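Local coordinates for protein DnaJ homolog subfamily C member 10 (Mus musculus, PDB 3APQ) that reduces disulfides in the endoplasmic reticulum, aiding both correct folding and degradation of misfolded proteins, and pairs a J domain with thioredoxin domains, at residues 42-54 / 72-86. Residues are numbered along the deposited sequence; the frame is centred on the assembly and turned at random.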
loop_
_atom_site.group_PDB
_atom_site.type_symbol
_atom_site.label_atom_id
_atom_site.label_comp_id
_atom_site.label_asym_id
_atom_site.label_seq_id
_atom_site.Cartn_x
_atom_site.Cartn_y
_atom_site.Cartn_z
ATOM N N HIS A 42 -0.523 4.614 -25.844
ATOM C CA HIS A 42 -1.633 3.896 -25.219
ATOM C C HIS A 42 -1.338 2.376 -25.156
ATOM O O HIS A 42 -1.378 1.759 -24.064
ATOM C CB HIS A 42 -2.903 4.197 -25.991
ATOM C CG HIS A 42 -4.122 3.562 -25.423
ATOM N ND1 HIS A 42 -4.709 4.000 -24.252
ATOM C CD2 HIS A 42 -4.882 2.534 -25.870
ATOM C CE1 HIS A 42 -5.775 3.254 -23.999
ATOM N NE2 HIS A 42 -5.903 2.362 -24.969
ATOM N N GLY A 43 -1.004 1.776 -26.303
ATOM C CA GLY A 43 -0.772 0.302 -26.360
ATOM C C GLY A 43 0.354 -0.188 -25.458
ATOM O O GLY A 43 0.217 -1.177 -24.707
ATOM N N ASP A 44 1.477 0.542 -25.523
ATOM C CA ASP A 44 2.644 0.290 -24.681
ATOM C C ASP A 44 2.259 0.317 -23.170
ATOM O O ASP A 44 2.636 -0.568 -22.371
ATOM C CB ASP A 44 3.746 1.355 -24.941
ATOM C CG ASP A 44 4.169 1.449 -26.405
ATOM O OD1 ASP A 44 4.034 0.450 -27.137
ATOM O OD2 ASP A 44 4.626 2.552 -26.846
ATOM N N PHE A 45 1.512 1.342 -22.774
ATOM C CA PHE A 45 1.133 1.451 -21.365
ATOM C C PHE A 45 0.166 0.343 -20.904
ATOM O O PHE A 45 0.209 -0.121 -19.733
ATOM C CB PHE A 45 0.565 2.833 -21.059
ATOM C CG PHE A 45 0.458 3.138 -19.582
ATOM C CD1 PHE A 45 1.612 3.206 -18.802
ATOM C CD2 PHE A 45 -0.763 3.325 -18.975
ATOM C CE1 PHE A 45 1.529 3.477 -17.431
ATOM C CE2 PHE A 45 -0.859 3.601 -17.610
ATOM C CZ PHE A 45 0.275 3.686 -16.847
ATOM N N LEU A 46 -0.761 -0.024 -21.782
ATOM C CA LEU A 46 -1.683 -1.140 -21.500
ATOM C C LEU A 46 -0.869 -2.401 -21.088
ATOM O O LEU A 46 -1.243 -3.090 -20.143
ATOM C CB LEU A 46 -2.573 -1.434 -22.738
ATOM C CG LEU A 46 -3.727 -0.473 -23.070
ATOM C CD1 LEU A 46 -4.661 -1.112 -24.052
ATOM C CD2 LEU A 46 -4.501 -0.104 -21.849
ATOM N N LYS A 47 0.223 -2.686 -21.806
ATOM C CA LYS A 47 1.042 -3.873 -21.525
ATOM C C LYS A 47 1.717 -3.769 -20.167
ATOM O O LYS A 47 1.786 -4.744 -19.456
ATOM C CB LYS A 47 2.139 -4.069 -22.557
ATOM C CG LYS A 47 1.656 -4.385 -23.991
ATOM C CD LYS A 47 2.750 -4.214 -25.110
ATOM C CE LYS A 47 4.085 -4.985 -24.844
ATOM N NZ LYS A 47 5.100 -4.229 -23.967
ATOM N N ILE A 48 2.245 -2.586 -19.850
ATOM C CA ILE A 48 2.911 -2.371 -18.542
ATOM C C ILE A 48 1.847 -2.471 -17.452
ATOM O O ILE A 48 2.063 -3.075 -16.401
ATOM C CB ILE A 48 3.619 -0.954 -18.469
ATOM C CG1 ILE A 48 4.823 -0.817 -19.374
ATOM C CG2 ILE A 48 4.031 -0.601 -17.044
ATOM C CD1 ILE A 48 5.365 -2.112 -19.932
ATOM N N ASN A 49 0.695 -1.813 -17.665
ATOM C CA ASN A 49 -0.391 -1.888 -16.670
ATOM C C ASN A 49 -0.876 -3.322 -16.405
ATOM O O ASN A 49 -1.120 -3.687 -15.264
ATOM C CB ASN A 49 -1.594 -0.991 -17.040
ATOM C CG ASN A 49 -2.504 -0.741 -15.837
ATOM O OD1 ASN A 49 -2.043 -0.322 -14.755
ATOM N ND2 ASN A 49 -3.769 -1.067 -15.988
ATOM N N ARG A 50 -0.992 -4.136 -17.466
ATOM C CA ARG A 50 -1.460 -5.520 -17.351
ATOM C C ARG A 50 -0.473 -6.333 -16.515
ATOM O O ARG A 50 -0.897 -7.103 -15.616
ATOM C CB ARG A 50 -1.628 -6.113 -18.769
ATOM C CG ARG A 50 -1.938 -7.529 -18.872
ATOM C CD ARG A 50 -2.156 -7.813 -20.411
ATOM N NE ARG A 50 -2.472 -9.211 -20.657
ATOM C CZ ARG A 50 -1.571 -10.172 -20.791
ATOM N NH1 ARG A 50 -0.284 -9.879 -20.724
ATOM N NH2 ARG A 50 -1.960 -11.438 -20.991
ATOM N N ALA A 51 0.815 -6.140 -16.802
ATOM C CA ALA A 51 1.924 -6.702 -15.967
ATOM C C ALA A 51 1.792 -6.327 -14.490
ATOM O O ALA A 51 1.767 -7.201 -13.606
ATOM C CB ALA A 51 3.276 -6.270 -16.504
ATOM N N TYR A 52 1.743 -5.026 -14.225
ATOM C CA TYR A 52 1.571 -4.528 -12.864
ATOM C C TYR A 52 0.330 -5.130 -12.190
ATOM O O TYR A 52 0.376 -5.531 -11.021
ATOM C CB TYR A 52 1.564 -2.968 -12.774
ATOM C CG TYR A 52 1.220 -2.541 -11.386
ATOM C CD1 TYR A 52 2.113 -2.802 -10.313
ATOM C CD2 TYR A 52 -0.021 -1.920 -11.099
ATOM C CE1 TYR A 52 1.764 -2.461 -8.963
ATOM C CE2 TYR A 52 -0.359 -1.555 -9.778
ATOM C CZ TYR A 52 0.532 -1.837 -8.728
ATOM O OH TYR A 52 0.171 -1.526 -7.443
ATOM N N GLU A 53 -0.802 -5.193 -12.885
ATOM C CA GLU A 53 -2.001 -5.712 -12.202
ATOM C C GLU A 53 -1.910 -7.195 -11.829
ATOM O O GLU A 53 -2.582 -7.677 -10.901
ATOM C CB GLU A 53 -3.286 -5.378 -12.959
ATOM C CG GLU A 53 -3.428 -3.853 -13.125
ATOM C CD GLU A 53 -4.831 -3.365 -13.318
ATOM O OE1 GLU A 53 -5.617 -4.016 -14.057
ATOM O OE2 GLU A 53 -5.140 -2.300 -12.719
ATOM N N VAL A 54 -1.081 -7.935 -12.544
ATOM C CA VAL A 54 -0.921 -9.337 -12.175
ATOM C C VAL A 54 0.087 -9.442 -10.990
ATOM O O VAL A 54 -0.190 -10.085 -9.961
ATOM C CB VAL A 54 -0.522 -10.211 -13.377
ATOM C CG1 VAL A 54 0.066 -11.585 -12.870
ATOM C CG2 VAL A 54 -1.746 -10.394 -14.316
ATOM N N LEU A 72 -4.970 -15.847 -18.407
ATOM C CA LEU A 72 -5.012 -14.396 -18.698
ATOM C C LEU A 72 -5.575 -14.150 -20.093
ATOM O O LEU A 72 -5.538 -15.039 -20.927
ATOM C CB LEU A 72 -3.606 -13.780 -18.585
ATOM C CG LEU A 72 -2.810 -14.004 -17.296
ATOM C CD1 LEU A 72 -1.581 -13.097 -17.294
ATOM C CD2 LEU A 72 -3.705 -13.719 -16.072
ATOM N N GLU A 73 -6.113 -12.958 -20.328
ATOM C CA GLU A 73 -6.525 -12.542 -21.677
ATOM C C GLU A 73 -5.572 -11.479 -22.215
ATOM O O GLU A 73 -4.991 -10.678 -21.440
ATOM C CB GLU A 73 -7.951 -12.015 -21.652
ATOM C CG GLU A 73 -8.851 -13.020 -21.003
ATOM C CD GLU A 73 -10.185 -12.445 -20.607
ATOM O OE1 GLU A 73 -10.229 -11.414 -19.882
ATOM O OE2 GLU A 73 -11.188 -13.065 -21.008
ATOM N N ASP A 74 -5.395 -11.468 -23.538
ATOM C CA ASP A 74 -4.501 -10.493 -24.164
ATOM C C ASP A 74 -4.939 -9.041 -23.899
ATOM O O ASP A 74 -4.100 -8.160 -23.772
ATOM C CB ASP A 74 -4.362 -10.752 -25.669
ATOM C CG ASP A 74 -3.451 -11.949 -25.972
ATOM O OD1 ASP A 74 -2.787 -12.469 -25.043
ATOM O OD2 ASP A 74 -3.392 -12.384 -27.138
ATOM N N ASN A 75 -6.240 -8.802 -23.794
ATOM C CA ASN A 75 -6.710 -7.423 -23.585
ATOM C C ASN A 75 -7.128 -7.032 -22.154
ATOM O O ASN A 75 -7.690 -5.950 -21.981
ATOM C CB ASN A 75 -7.876 -7.083 -24.531
ATOM C CG ASN A 75 -9.100 -7.937 -24.259
ATOM O OD1 ASN A 75 -8.985 -9.023 -23.669
ATOM N ND2 ASN A 75 -10.273 -7.456 -24.657
ATOM N N GLN A 76 -6.891 -7.886 -21.154
ATOM C CA GLN A 76 -7.181 -7.525 -19.756
ATOM C C GLN A 76 -6.113 -6.522 -19.248
ATOM O O GLN A 76 -5.091 -6.287 -19.922
ATOM C CB GLN A 76 -7.235 -8.778 -18.870
ATOM C CG GLN A 76 -5.860 -9.282 -18.489
ATOM C CD GLN A 76 -5.893 -10.473 -17.547
ATOM O OE1 GLN A 76 -6.574 -11.482 -17.810
ATOM N NE2 GLN A 76 -5.149 -10.367 -16.448
ATOM N N GLY A 77 -6.352 -5.905 -18.089
ATOM C CA GLY A 77 -5.440 -4.855 -17.580
ATOM C C GLY A 77 -5.514 -3.587 -18.421
ATOM O O GLY A 77 -4.514 -2.890 -18.627
ATOM N N GLY A 78 -6.713 -3.262 -18.900
ATOM C CA GLY A 78 -6.886 -2.119 -19.793
ATOM C C GLY A 78 -7.336 -0.824 -19.136
ATOM O O GLY A 78 -7.475 0.199 -19.819
ATOM N N GLN A 79 -7.590 -0.852 -17.829
ATOM C CA GLN A 79 -8.185 0.316 -17.179
ATOM C C GLN A 79 -7.124 0.976 -16.330
ATOM O O GLN A 79 -6.762 0.444 -15.291
ATOM C CB GLN A 79 -9.341 -0.115 -16.307
ATOM C CG GLN A 79 -10.563 -0.547 -17.078
ATOM C CD GLN A 79 -11.674 -0.959 -16.138
ATOM O OE1 GLN A 79 -12.227 -0.117 -15.414
ATOM N NE2 GLN A 79 -12.009 -2.269 -16.124
ATOM N N TYR A 80 -6.597 2.105 -16.784
ATOM C CA TYR A 80 -5.548 2.745 -16.027
ATOM C C TYR A 80 -6.073 4.094 -15.561
ATOM O O TYR A 80 -7.121 4.535 -15.973
ATOM C CB TYR A 80 -4.205 2.842 -16.787
ATOM C CG TYR A 80 -4.300 3.491 -18.148
ATOM C CD1 TYR A 80 -4.365 4.874 -18.280
ATOM C CD2 TYR A 80 -4.351 2.701 -19.314
ATOM C CE1 TYR A 80 -4.491 5.458 -19.528
ATOM C CE2 TYR A 80 -4.455 3.272 -20.573
ATOM C CZ TYR A 80 -4.519 4.645 -20.680
ATOM O OH TYR A 80 -4.620 5.217 -21.908
ATOM N N GLU A 81 -5.334 4.698 -14.654
ATOM C CA GLU A 81 -5.696 5.946 -14.019
ATOM C C GLU A 81 -4.946 7.113 -14.649
ATOM O O GLU A 81 -4.114 6.932 -15.517
ATOM C CB GLU A 81 -5.318 5.827 -12.538
ATOM C CG GLU A 81 -6.007 4.632 -11.814
ATOM C CD GLU A 81 -7.502 4.837 -11.612
ATOM O OE1 GLU A 81 -8.015 5.984 -11.616
ATOM O OE2 GLU A 81 -8.188 3.809 -11.428
ATOM N N SER A 82 -5.253 8.315 -14.189
ATOM C CA SER A 82 -4.607 9.521 -14.683
ATOM C C SER A 82 -3.128 9.617 -14.267
ATOM O O SER A 82 -2.695 9.001 -13.268
ATOM C CB SER A 82 -5.391 10.733 -14.160
ATOM O OG SER A 82 -5.164 10.894 -12.760
ATOM N N TRP A 83 -2.352 10.415 -15.005
ATOM C CA TRP A 83 -0.976 10.686 -14.596
ATOM C C TRP A 83 -0.936 11.198 -13.157
ATOM O O TRP A 83 -0.050 10.823 -12.385
ATOM C CB TRP A 83 -0.336 11.728 -15.496
ATOM C CG TRP A 83 1.113 12.011 -15.230
ATOM C CD1 TRP A 83 2.190 11.385 -15.815
ATOM C CD2 TRP A 83 1.638 13.040 -14.399
ATOM N NE1 TRP A 83 3.363 11.937 -15.337
ATOM C CE2 TRP A 83 3.055 12.965 -14.488
ATOM C CE3 TRP A 83 1.053 14.005 -13.535
ATOM C CZ2 TRP A 83 3.904 13.813 -13.761
ATOM C CZ3 TRP A 83 1.914 14.854 -12.824
ATOM C CH2 TRP A 83 3.311 14.732 -12.920
ATOM N N SER A 84 -1.850 12.095 -12.834
ATOM C CA SER A 84 -1.931 12.682 -11.501
ATOM C C SER A 84 -2.130 11.608 -10.417
ATOM O O SER A 84 -1.558 11.687 -9.333
ATOM C CB SER A 84 -3.126 13.646 -11.439
ATOM O OG SER A 84 -3.013 14.339 -10.220
ATOM N N TYR A 85 -2.987 10.647 -10.698
ATOM C CA TYR A 85 -3.143 9.517 -9.805
ATOM C C TYR A 85 -1.788 8.847 -9.537
ATOM O O TYR A 85 -1.477 8.551 -8.381
ATOM C CB TYR A 85 -4.122 8.478 -10.395
ATOM C CG TYR A 85 -4.228 7.203 -9.567
ATOM C CD1 TYR A 85 -5.201 7.070 -8.582
ATOM C CD2 TYR A 85 -3.350 6.130 -9.786
ATOM C CE1 TYR A 85 -5.298 5.906 -7.829
ATOM C CE2 TYR A 85 -3.440 4.963 -9.048
ATOM C CZ TYR A 85 -4.399 4.874 -8.058
ATOM O OH TYR A 85 -4.480 3.719 -7.351
ATOM N N TYR A 86 -0.980 8.578 -10.576
ATOM C CA TYR A 86 0.314 7.900 -10.333
ATOM C C TYR A 86 1.293 8.831 -9.629
ATOM O O TYR A 86 2.145 8.395 -8.849
ATOM C CB TYR A 86 0.921 7.328 -11.622
ATOM C CG TYR A 86 0.008 6.275 -12.174
ATOM C CD1 TYR A 86 -0.209 5.070 -11.491
ATOM C CD2 TYR A 86 -0.703 6.521 -13.348
ATOM C CE1 TYR A 86 -1.111 4.107 -11.998
ATOM C CE2 TYR A 86 -1.586 5.569 -13.861
ATOM C CZ TYR A 86 -1.804 4.386 -13.167
ATOM O OH TYR A 86 -2.681 3.494 -13.713
HETATM O O HOH W 1 -2.763 1.052 -12.563
HETATM O O HOH W 2 -4.001 -7.807 -15.822
HETATM O O HOH W 3 -7.243 -2.712 -16.001
#
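Arg50 and Glu73 show how an irregular chain can be fastened across a helix through its carbonyls. With CG anti to the backbone N (chi1 173°) and the chain extended to NE, Arg50 passes Gln76 O and meets Glu73 O side-on: NE at 3.0 Å and NH2 at 3.2 Å share that one oxygen near the guanidinium plane. NH2 also forms a salt bridge with Glu69. With an alanine here, Glu73 O would probably lose both guanidinium donors and Glu69 its charged partner, leaving the turn 73-76 less firmly held. Gly77 crosses over Arg50, where a CB would collide with Arg50 CA. Gly77 O accepts from Asn49 ND2 at 3.3 Å, from above the carbonyl plane, while Asn49 OD1 reaches Tyr86 OH through a water. Phe45 turns its edge onto a face of Tyr80, planes 83° apart, Phe45 CE2 3.5 Å from Tyr80 CG, and in an offset T-shape toward Tyr86. Leu46 CD2 meets the Tyr80 rim, as does His42 ND1, hydrogen-bonded to Tyr80 OH at 2.6 Å. Because J-domain helix 41-55 grips main-chain oxygens, this hold on the segment leading toward the first thioredoxin domain depends little on the Glu73 side chain; aromatic packing supplements it.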